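PDB 5UX5: BIFUNCTIONAL PROTEIN Proline utilization A (PutA) from Corynebacterium freiburgense, which probably oxidises proline to glutamate in two steps, using an FAD-dependent proline dehydrogenase domain and an NAD-dependent aldehyde dehydrogenase domain. Local coordinates for residues A[266-279]-A[326-338]. Residues are numbered along the deposited sequence; the frame is centred on the assembly and turned at random.
Sequences AYLPDSFQALQQLA and VDANFLRMMDYIL. With FAD (flavin-adenine dinucleotide), chain E.
Leu275 meets Met333 and Ile337 at the apolar centre, its CD1 3.6 Å from CD1 of Ile337 and its CD2 against CB of Met333. Met333, bent at its last torsion, brings CE to 3.4 Å from CB of Ala266, which also touches Phe330 CD1. On the strand side the cluster continues onto Ile295 and Leu297. Helical segments 271-279 and 326-337 run nearly parallel (11°, axes 10.4 Å apart), following adjacent parallel strands 260-265 and 293-298 of the TIM barrel. Interlocking is reciprocal: Phe272 is a knob among Asn329, Arg332, Met333 and Tyr336, and Tyr336 one among Phe272, Leu275, Gln276 and Ala279. Phe272 and Tyr336 form an offset edge-to-face pair, planes perpendicular. The Arg332 guanidinium lies flat on Phe272, 8° from parallel, in an off-centre cation-pi contact. Arg332 NE meets Asn329 OD1 in its carbonyl plane; NH2 approaches from above that plane and also bonds Ala455 O. Asn329 ND2 gives a nearly straight bond to a lone pair of Ala266 O (2.7 Å, 174°). Tyr267 CB packs on Val326 CG2, and both residues touch the adenosine half of FAD, at O2B and N3A respectively. Bonded at both ends, the Asn329 amide should resist flipping, while tying helix 326-337 to the turn after strand 260-265.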
ATOM      1  N   ALA A 266     -20.081  17.212  -4.519  1.00 30.15           N
ATOM      2  CA  ALA A 266     -21.320  16.821  -3.854  1.00 28.34           C
ATOM      3  C   ALA A 266     -21.416  15.328  -3.555  1.00 37.98           C
ATOM      4  O   ALA A 266     -22.220  14.956  -2.696  1.00 45.32           O
ATOM      5  CB  ALA A 266     -22.536  17.199  -4.701  1.00 28.28           C
ATOM      6  N   TYR A 267     -20.619  14.459  -4.194  1.00 32.09           N
ATOM      7  CA  TYR A 267     -20.747  13.058  -3.807  1.00 30.64           C
ATOM      8  C   TYR A 267     -20.094  12.768  -2.460  1.00 25.95           C
ATOM      9  O   TYR A 267     -20.221  11.651  -1.944  1.00 28.29           O
ATOM     10  CB  TYR A 267     -20.230  12.108  -4.912  1.00 32.45           C
ATOM     11  CG  TYR A 267     -18.728  12.038  -5.200  1.00 38.49           C
ATOM     12  CD1 TYR A 267     -17.787  12.673  -4.390  1.00 32.30           C
ATOM     13  CD2 TYR A 267     -18.258  11.326  -6.306  1.00 34.71           C
ATOM     14  CE1 TYR A 267     -16.434  12.581  -4.653  1.00 32.44           C
ATOM     15  CE2 TYR A 267     -16.897  11.243  -6.581  1.00 36.88           C
ATOM     16  CZ  TYR A 267     -15.988  11.873  -5.754  1.00 34.58           C
ATOM     17  OH  TYR A 267     -14.628  11.794  -6.012  1.00 39.61           O
ATOM     18  N   LEU A 268     -19.426  13.739  -1.859  1.00 25.94           N
ATOM     19  CA  LEU A 268     -18.959  13.578  -0.496  1.00 25.80           C
ATOM     20  C   LEU A 268     -20.030  14.067   0.462  1.00 39.14           C
ATOM     21  O   LEU A 268     -20.342  15.265   0.468  1.00 48.56           O
ATOM     22  CB  LEU A 268     -17.673  14.334  -0.286  1.00 25.59           C
ATOM     23  CG  LEU A 268     -16.531  13.913  -1.197  1.00 25.04           C
ATOM     24  CD1 LEU A 268     -15.334  14.683  -0.753  1.00 25.01           C
ATOM     25  CD2 LEU A 268     -16.288  12.406  -1.063  1.00 24.52           C
ATOM     26  N   PRO A 269     -20.629  13.202   1.261  1.00 39.65           N
ATOM     27  CA  PRO A 269     -21.635  13.688   2.210  1.00 36.72           C
ATOM     28  C   PRO A 269     -21.101  14.808   3.096  1.00 38.07           C
ATOM     29  O   PRO A 269     -21.823  15.765   3.373  1.00 32.92           O
ATOM     30  CB  PRO A 269     -22.001  12.428   3.003  1.00 27.44           C
ATOM     31  CG  PRO A 269     -20.898  11.472   2.741  1.00 26.56           C
ATOM     32  CD  PRO A 269     -20.434  11.746   1.358  1.00 30.62           C
ATOM     33  N   ASP A 270     -19.852  14.731   3.538  1.00 44.95           N
ATOM     34  CA  ASP A 270     -19.344  15.758   4.433  1.00 27.70           C
ATOM     35  C   ASP A 270     -18.992  17.059   3.705  1.00 35.46           C
ATOM     36  O   ASP A 270     -18.518  18.004   4.345  1.00 40.01           O
ATOM     37  CB  ASP A 270     -18.153  15.212   5.227  1.00 27.30           C
ATOM     38  CG  ASP A 270     -17.141  14.465   4.358  1.00 31.87           C
ATOM     39  OD1 ASP A 270     -17.540  13.835   3.353  1.00 42.61           O
ATOM     40  OD2 ASP A 270     -15.937  14.511   4.681  1.00 29.07           O
ATOM     41  N   SER A 271     -19.208  17.144   2.390  1.00 31.24           N
ATOM     42  CA  SER A 271     -19.061  18.426   1.713  1.00 35.09           C
ATOM     43  C   SER A 271     -20.231  19.351   2.003  1.00 39.49           C
ATOM     44  O   SER A 271     -20.107  20.559   1.818  1.00 44.79           O
ATOM     45  CB  SER A 271     -18.892  18.241   0.199  1.00 38.00           C
ATOM     46  OG  SER A 271     -20.116  17.946  -0.439  1.00 45.55           O
ATOM     47  N   PHE A 272     -21.359  18.821   2.474  1.00 40.66           N
ATOM     48  CA  PHE A 272     -22.401  19.708   2.963  1.00 40.35           C
ATOM     49  C   PHE A 272     -21.924  20.444   4.213  1.00 41.46           C
ATOM     50  O   PHE A 272     -22.232  21.626   4.398  1.00 40.53           O
ATOM     51  CB  PHE A 272     -23.698  18.933   3.229  1.00 33.92           C
ATOM     52  CG  PHE A 272     -24.793  19.786   3.817  1.00 46.75           C
ATOM     53  CD1 PHE A 272     -25.255  20.910   3.145  1.00 48.06           C
ATOM     54  CD2 PHE A 272     -25.340  19.482   5.056  1.00 49.32           C
ATOM     55  CE1 PHE A 272     -26.245  21.703   3.690  1.00 43.98           C
ATOM     56  CE2 PHE A 272     -26.323  20.276   5.604  1.00 48.40           C
ATOM     57  CZ  PHE A 272     -26.777  21.391   4.918  1.00 47.67           C
ATOM     58  N   GLN A 273     -21.179  19.766   5.087  1.00 30.36           N
ATOM     59  CA  GLN A 273     -20.608  20.474   6.225  1.00 35.25           C
ATOM     60  C   GLN A 273     -19.542  21.463   5.771  1.00 41.80           C
ATOM     61  O   GLN A 273     -19.450  22.570   6.305  1.00 49.42           O
ATOM     62  CB  GLN A 273     -20.059  19.477   7.229  1.00 30.69           C
ATOM     63  CG  GLN A 273     -21.146  18.621   7.802  1.00 34.62           C
ATOM     64  CD  GLN A 273     -20.636  17.423   8.564  1.00 33.94           C
ATOM     65  OE1 GLN A 273     -19.495  16.987   8.387  1.00 29.89           O
ATOM     66  NE2 GLN A 273     -21.470  16.907   9.464  1.00 36.17           N
ATOM     67  N   ALA A 274     -18.730  21.085   4.782  1.00 38.32           N
ATOM     68  CA  ALA A 274     -17.747  22.011   4.237  1.00 34.28           C
ATOM     69  C   ALA A 274     -18.414  23.267   3.688  1.00 35.42           C
ATOM     70  O   ALA A 274     -17.898  24.378   3.851  1.00 40.33           O
ATOM     71  CB  ALA A 274     -16.925  21.315   3.147  1.00 31.01           C
ATOM     72  N   LEU A 275     -19.557  23.109   3.025  1.00 37.18           N
ATOM     73  CA  LEU A 275     -20.254  24.263   2.470  1.00 37.23           C
ATOM     74  C   LEU A 275     -20.724  25.196   3.569  1.00 34.27           C
ATOM     75  O   LEU A 275     -20.546  26.409   3.475  1.00 35.05           O
ATOM     76  CB  LEU A 275     -21.446  23.800   1.627  1.00 35.81           C
ATOM     77  CG  LEU A 275     -22.328  24.906   1.059  1.00 36.41           C
ATOM     78  CD1 LEU A 275     -21.500  25.746   0.112  1.00 34.79           C
ATOM     79  CD2 LEU A 275     -23.594  24.383   0.371  1.00 32.05           C
ATOM     80  N   GLN A 276     -21.288  24.648   4.644  1.00 36.53           N
ATOM     81  CA  GLN A 276     -21.746  25.499   5.734  1.00 39.54           C
ATOM     82  C   GLN A 276     -20.584  26.265   6.351  1.00 47.81           C
ATOM     83  O   GLN A 276     -20.700  27.462   6.653  1.00 49.90           O
ATOM     84  CB  GLN A 276     -22.470  24.673   6.788  1.00 34.15           C
ATOM     85  CG  GLN A 276     -23.783  24.119   6.304  1.00 34.24           C
ATOM     86  CD  GLN A 276     -24.492  23.315   7.367  1.00 37.19           C
ATOM     87  OE1 GLN A 276     -25.438  23.795   7.985  1.00 57.64           O
ATOM     88  NE2 GLN A 276     -24.038  22.098   7.593  1.00 34.02           N
ATOM     89  N   GLN A 277     -19.449  25.601   6.530  1.00 40.37           N
ATOM     90  CA  GLN A 277     -18.321  26.300   7.114  1.00 39.46           C
ATOM     91  C   GLN A 277     -17.804  27.374   6.171  1.00 39.11           C
ATOM     92  O   GLN A 277     -17.464  28.480   6.611  1.00 39.60           O
ATOM     93  CB  GLN A 277     -17.226  25.307   7.470  1.00 33.08           C
ATOM     94  CG  GLN A 277     -16.141  25.860   8.356  1.00 38.84           C
ATOM     95  CD  GLN A 277     -15.162  26.692   7.533  1.00 48.74           C
ATOM     96  OE1 GLN A 277     -15.062  26.500   6.321  1.00 54.11           O
ATOM     97  NE2 GLN A 277     -14.417  27.582   8.183  1.00 43.23           N
ATOM     98  N   LEU A 278     -17.752  27.075   4.870  1.00 33.11           N
ATOM     99  CA  LEU A 278     -17.326  28.087   3.911  1.00 38.32           C
ATOM    100  C   LEU A 278     -18.322  29.240   3.819  1.00 40.89           C
ATOM    101  O   LEU A 278     -17.909  30.396   3.667  1.00 41.14           O
ATOM    102  CB  LEU A 278     -17.107  27.448   2.539  1.00 43.00           C
ATOM    103  CG  LEU A 278     -15.769  26.721   2.363  1.00 41.53           C
ATOM    104  CD1 LEU A 278     -15.889  25.550   1.425  1.00 43.13           C
ATOM    105  CD2 LEU A 278     -14.797  27.701   1.808  1.00 46.91           C
ATOM    106  N   ALA A 279     -19.621  28.969   3.983  1.00 45.90           N
ATOM    107  CA  ALA A 279     -20.601  30.048   3.936  1.00 35.26           C
ATOM    108  C   ALA A 279     -20.438  30.964   5.134  1.00 45.47           C
ATOM    109  O   ALA A 279     -20.534  32.191   5.000  1.00 49.68           O
ATOM    110  CB  ALA A 279     -22.024  29.493   3.882  1.00 35.38           C
ATOM    111  N   VAL A 326     -26.053  11.237  -4.539  1.00 33.91           N
ATOM    112  CA  VAL A 326     -25.258  12.307  -5.110  1.00 33.55           C
ATOM    113  C   VAL A 326     -26.164  13.359  -5.719  1.00 46.01           C
ATOM    114  O   VAL A 326     -25.998  14.565  -5.492  1.00 45.20           O
ATOM    115  CB  VAL A 326     -24.295  11.731  -6.151  1.00 32.81           C
ATOM    116  CG1 VAL A 326     -23.512  12.850  -6.763  1.00 41.21           C
ATOM    117  CG2 VAL A 326     -23.402  10.688  -5.500  1.00 27.38           C
ATOM    118  N   ASP A 327     -27.105  12.917  -6.551  1.00 48.66           N
ATOM    119  CA  ASP A 327     -28.053  13.854  -7.134  1.00 44.36           C
ATOM    120  C   ASP A 327     -28.802  14.617  -6.049  1.00 40.05           C
ATOM    121  O   ASP A 327     -29.051  15.818  -6.188  1.00 36.63           O
ATOM    122  CB  ASP A 327     -29.030  13.100  -8.032  1.00 46.12           C
ATOM    123  CG  ASP A 327     -28.410  12.691  -9.341  1.00 48.64           C
ATOM    124  OD1 ASP A 327     -27.420  13.329  -9.776  1.00 45.43           O
ATOM    125  OD2 ASP A 327     -28.955  11.775  -9.974  1.00 51.71           O
ATOM    126  N   ALA A 328     -29.124  13.936  -4.942  1.00 38.26           N
ATOM    127  CA  ALA A 328     -29.850  14.554  -3.839  1.00 39.26           C
ATOM    128  C   ALA A 328     -29.010  15.616  -3.151  1.00 41.50           C
ATOM    129  O   ALA A 328     -29.489  16.726  -2.886  1.00 54.63           O
ATOM    130  CB  ALA A 328     -30.285  13.489  -2.833  1.00 32.45           C
ATOM    131  N   ASN A 329     -27.769  15.272  -2.801  1.00 34.87           N
ATOM    132  CA  ASN A 329     -26.904  16.219  -2.114  1.00 37.10           C
ATOM    133  C   ASN A 329     -26.547  17.395  -3.014  1.00 40.18           C
ATOM    134  O   ASN A 329     -26.349  18.512  -2.528  1.00 41.55           O
ATOM    135  CB  ASN A 329     -25.641  15.501  -1.627  1.00 41.52           C
ATOM    136  CG  ASN A 329     -24.848  16.325  -0.624  1.00 44.37           C
ATOM    137  OD1 ASN A 329     -25.424  16.964   0.253  1.00 47.74           O
ATOM    138  ND2 ASN A 329     -23.528  16.295  -0.734  1.00 42.38           N
ATOM    139  N   PHE A 330     -26.429  17.159  -4.321  1.00 42.58           N
ATOM    140  CA  PHE A 330     -26.217  18.259  -5.249  1.00 36.16           C
ATOM    141  C   PHE A 330     -27.360  19.262  -5.136  1.00 42.58           C
ATOM    142  O   PHE A 330     -27.136  20.474  -5.094  1.00 44.70           O
ATOM    143  CB  PHE A 330     -26.087  17.703  -6.666  1.00 33.92           C
ATOM    144  CG  PHE A 330     -25.409  18.616  -7.645  1.00 32.73           C
ATOM    145  CD1 PHE A 330     -24.031  18.667  -7.727  1.00 36.40           C
ATOM    146  CD2 PHE A 330     -26.154  19.420  -8.505  1.00 36.58           C
ATOM    147  CE1 PHE A 330     -23.413  19.504  -8.659  1.00 29.78           C
ATOM    148  CE2 PHE A 330     -25.542  20.249  -9.426  1.00 31.20           C
ATOM    149  CZ  PHE A 330     -24.178  20.282  -9.508  1.00 30.53           C
ATOM    150  N   LEU A 331     -28.596  18.770  -5.033  1.00 44.22           N
ATOM    151  CA  LEU A 331     -29.725  19.673  -4.850  1.00 43.17           C
ATOM    152  C   LEU A 331     -29.728  20.291  -3.459  1.00 40.87           C
ATOM    153  O   LEU A 331     -30.125  21.448  -3.302  1.00 47.66           O
ATOM    154  CB  LEU A 331     -31.036  18.942  -5.114  1.00 41.61           C
ATOM    155  CG  LEU A 331     -31.279  18.405  -6.524  1.00 38.58           C
ATOM    156  CD1 LEU A 331     -32.411  17.418  -6.481  1.00 50.78           C
ATOM    157  CD2 LEU A 331     -31.700  19.511  -7.421  1.00 35.32           C
ATOM    158  N   ARG A 332     -29.314  19.541  -2.429  1.00 36.53           N
ATOM    159  CA  ARG A 332     -29.288  20.128  -1.087  1.00 37.68           C
ATOM    160  C   ARG A 332     -28.278  21.266  -0.998  1.00 46.51           C
ATOM    161  O   ARG A 332     -28.569  22.321  -0.420  1.00 55.09           O
ATOM    162  CB  ARG A 332     -28.986  19.080  -0.020  1.00 33.11           C
ATOM    163  CG  ARG A 332     -28.901  19.673   1.392  1.00 33.58           C
ATOM    164  CD  ARG A 332     -28.727  18.612   2.489  1.00 33.42           C
ATOM    165  NE  ARG A 332     -27.570  17.757   2.216  1.00 36.42           N
ATOM    166  CZ  ARG A 332     -27.099  16.800   3.019  1.00 38.24           C
ATOM    167  NH1 ARG A 332     -27.675  16.542   4.176  1.00 32.55           N
ATOM    168  NH2 ARG A 332     -26.045  16.086   2.651  1.00 34.13           N
ATOM    169  N   MET A 333     -27.089  21.080  -1.565  1.00 42.64           N
ATOM    170  CA  MET A 333     -26.088  22.130  -1.457  1.00 39.49           C
ATOM    171  C   MET A 333     -26.488  23.363  -2.251  1.00 47.05           C
ATOM    172  O   MET A 333     -26.292  24.495  -1.796  1.00 49.79           O
ATOM    173  CB  MET A 333     -24.722  21.612  -1.888  1.00 30.99           C
ATOM    174  CG  MET A 333     -24.231  20.473  -1.017  1.00 41.82           C
ATOM    175  SD  MET A 333     -22.440  20.268  -1.046  1.00 45.23           S
ATOM    176  CE  MET A 333     -22.175  19.971  -2.763  1.00 45.18           C
ATOM    177  N   MET A 334     -27.056  23.158  -3.433  1.00 43.26           N
ATOM    178  CA  MET A 334     -27.600  24.255  -4.222  1.00 35.17           C
ATOM    179  C   MET A 334     -28.662  25.016  -3.431  1.00 42.81           C
ATOM    180  O   MET A 334     -28.602  26.246  -3.287  1.00 44.87           O
ATOM    181  CB  MET A 334     -28.181  23.660  -5.495  1.00 33.47           C
ATOM    182  CG  MET A 334     -28.731  24.562  -6.494  1.00 41.01           C
ATOM    183  SD  MET A 334     -29.356  23.426  -7.729  1.00 45.14           S
ATOM    184  CE  MET A 334     -30.694  22.740  -6.811  1.00 49.94           C
ATOM    185  N   ASP A 335     -29.618  24.272  -2.879  1.00 37.86           N
ATOM    186  CA  ASP A 335     -30.707  24.828  -2.092  1.00 42.39           C
ATOM    187  C   ASP A 335     -30.199  25.737  -0.980  1.00 36.19           C
ATOM    188  O   ASP A 335     -30.745  26.820  -0.744  1.00 37.10           O
ATOM    189  CB  ASP A 335     -31.478  23.648  -1.499  1.00 50.96           C
ATOM    190  CG  ASP A 335     -32.897  23.974  -1.141  1.00 54.28           C
ATOM    191  OD1 ASP A 335     -33.145  25.018  -0.492  1.00 47.56           O
ATOM    192  OD2 ASP A 335     -33.755  23.137  -1.496  1.00 59.25           O
ATOM    193  N   TYR A 336     -29.168  25.294  -0.269  1.00 37.48           N
ATOM    194  CA  TYR A 336     -28.702  26.000   0.915  1.00 35.81           C
ATOM    195  C   TYR A 336     -28.035  27.321   0.544  1.00 46.83           C
ATOM    196  O   TYR A 336     -28.203  28.332   1.242  1.00 41.55           O
ATOM    197  CB  TYR A 336     -27.736  25.092   1.676  1.00 35.02           C
ATOM    198  CG  TYR A 336     -27.041  25.679   2.898  1.00 35.31           C
ATOM    199  CD1 TYR A 336     -25.944  26.528   2.777  1.00 35.85           C
ATOM    200  CD2 TYR A 336     -27.431  25.306   4.180  1.00 35.89           C
ATOM    201  CE1 TYR A 336     -25.305  27.038   3.899  1.00 39.50           C
ATOM    202  CE2 TYR A 336     -26.795  25.798   5.306  1.00 37.76           C
ATOM    203  CZ  TYR A 336     -25.733  26.670   5.164  1.00 42.73           C
ATOM    204  OH  TYR A 336     -25.109  27.152   6.300  1.00 43.98           O
ATOM    205  N   ILE A 337     -27.279  27.333  -0.554  1.00 43.23           N
ATOM    206  CA  ILE A 337     -26.301  28.386  -0.782  1.00 39.71           C
ATOM    207  C   ILE A 337     -26.907  29.498  -1.634  1.00 39.04           C
ATOM    208  O   ILE A 337     -26.493  30.660  -1.530  1.00 36.17           O
ATOM    209  CB  ILE A 337     -25.021  27.789  -1.417  1.00 33.96           C
ATOM    210  CG1 ILE A 337     -23.798  28.653  -1.126  1.00 33.92           C
ATOM    211  CG2 ILE A 337     -25.182  27.580  -2.897  1.00 33.66           C
ATOM    212  CD1 ILE A 337     -23.514  28.757   0.331  1.00 34.23           C
ATOM    213  N   LEU A 338     -27.893  29.160  -2.474  1.00 39.87           N
ATOM    214  CA  LEU A 338     -28.561  30.139  -3.337  1.00 41.90           C
ATOM    215  C   LEU A 338     -29.700  30.857  -2.600  1.00 47.02           C
ATOM    216  O   LEU A 338     -30.883  30.729  -2.923  1.00 47.85           O
ATOM    217  CB  LEU A 338     -29.069  29.473  -4.605  1.00 36.46           C
ATOM    218  CG  LEU A 338     -28.033  29.330  -5.699  1.00 42.97           C
ATOM    219  CD1 LEU A 338     -28.697  28.725  -6.906  1.00 45.11           C
ATOM    220  CD2 LEU A 338     -27.415  30.690  -6.024  1.00 35.98           C
TER
HETATM  221  PA  FAD E2001     -24.577  12.991 -14.083  1.00 64.45           P
HETATM  222  O1A FAD E2001     -24.823  11.719 -14.966  1.00 58.91           O
HETATM  223  O2A FAD E2001     -25.716  13.667 -13.479  1.00 59.45           O
HETATM  224  O5B FAD E2001     -23.730  12.846 -12.875  1.00 59.82           O
HETATM  225  C5B FAD E2001     -22.705  11.870 -12.850  1.00 44.13           C
HETATM  226  C4B FAD E2001     -22.055  11.890 -11.480  1.00 41.63           C
HETATM  227  O4B FAD E2001     -22.815  11.169 -10.554  1.00 46.73           O
HETATM  228  C3B FAD E2001     -20.696  11.265 -11.461  1.00 45.35           C
HETATM  229  O3B FAD E2001     -19.657  12.066 -11.900  1.00 46.82           O
HETATM  230  C2B FAD E2001     -20.546  10.886 -10.032  1.00 40.37           C
HETATM  231  O2B FAD E2001     -19.977  11.904  -9.292  1.00 35.18           O
HETATM  232  C1B FAD E2001     -21.951  10.542  -9.632  1.00 42.76           C
HETATM  233  N9A FAD E2001     -22.203   9.109  -9.617  1.00 38.43           N
HETATM  234  C8A FAD E2001     -22.511   8.312 -10.710  1.00 31.71           C
HETATM  235  N7A FAD E2001     -22.652   7.032 -10.311  1.00 38.21           N
HETATM  236  C5A FAD E2001     -22.463   6.916  -8.938  1.00 36.04           C
HETATM  237  C6A FAD E2001     -22.509   5.854  -8.014  1.00 34.94           C
HETATM  238  N6A FAD E2001     -22.781   4.476  -8.386  1.00 30.96           N
HETATM  239  N1A FAD E2001     -22.275   6.115  -6.718  1.00 42.12           N
HETATM  240  C2A FAD E2001     -21.990   7.390  -6.304  1.00 41.07           C
HETATM  241  N3A FAD E2001     -21.938   8.443  -7.179  1.00 32.02           N
HETATM  242  C4A FAD E2001     -22.167   8.246  -8.482  1.00 36.39           C
HETATM  243  N1  FAD E2001     -14.950  16.862 -10.862  1.00 37.09           N
HETATM  244  C2  FAD E2001     -14.121  16.916  -9.683  1.00 35.70           C
HETATM  245  O2  FAD E2001     -14.065  15.810  -8.870  1.00 33.10           O
HETATM  246  N3  FAD E2001     -13.347  18.056  -9.431  1.00 36.26           N
HETATM  247  C4  FAD E2001     -13.391  19.171 -10.270  1.00 36.30           C
HETATM  248  O4  FAD E2001     -12.627  20.292  -9.991  1.00 40.58           O
HETATM  249  C4X FAD E2001     -14.367  19.194 -11.407  1.00 32.59           C
HETATM  250  N5  FAD E2001     -14.587  20.330 -12.178  1.00 34.77           N
HETATM  251  C5X FAD E2001     -15.545  20.330 -13.202  1.00 37.46           C
HETATM  252  C6  FAD E2001     -15.769  21.474 -13.990  1.00 31.71           C
HETATM  253  C7  FAD E2001     -16.722  21.434 -15.001  1.00 33.77           C
HETATM  254  C7M FAD E2001     -16.978  22.635 -15.864  1.00 31.57           C
HETATM  255  C8  FAD E2001     -17.463  20.302 -15.230  1.00 42.84           C
HETATM  256  C8M FAD E2001     -18.488  20.267 -16.317  1.00 47.92           C
HETATM  257  C9  FAD E2001     -17.245  19.170 -14.459  1.00 45.73           C
HETATM  258  C9A FAD E2001     -16.296  19.188 -13.454  1.00 41.08           C
HETATM  259  N10 FAD E2001     -16.115  18.010 -12.672  1.00 42.51           N
HETATM  260  C10 FAD E2001     -15.151  17.995 -11.641  1.00 38.29           C
HETATM  261  C1' FAD E2001     -16.887  16.794 -12.986  1.00 46.03           C
HETATM  262  C2' FAD E2001     -18.114  16.528 -12.155  1.00 46.73           C
HETATM  263  O2' FAD E2001     -17.716  16.227 -10.866  1.00 36.24           O
HETATM  264  C3' FAD E2001     -18.884  15.373 -12.830  1.00 50.06           C
HETATM  265  O3' FAD E2001     -18.088  14.252 -12.786  1.00 51.66           O
HETATM  266  C4' FAD E2001     -19.332  15.558 -14.285  1.00 49.94           C
HETATM  267  O4' FAD E2001     -19.505  16.881 -14.644  1.00 49.60           O
HETATM  268  C5' FAD E2001     -20.556  14.696 -14.670  1.00 43.68           C
HETATM  269  O5' FAD E2001     -21.651  14.724 -13.761  1.00 41.93           O
HETATM  270  P   FAD E2001     -23.101  15.366 -14.094  1.00 49.06           P
HETATM  271  O1P FAD E2001     -23.718  16.373 -13.051  1.00 49.22           O
HETATM  272  O2P FAD E2001     -22.801  15.861 -15.562  1.00 47.93           O
HETATM  273  O3P FAD E2001     -24.016  14.193 -14.737  1.00 56.94           O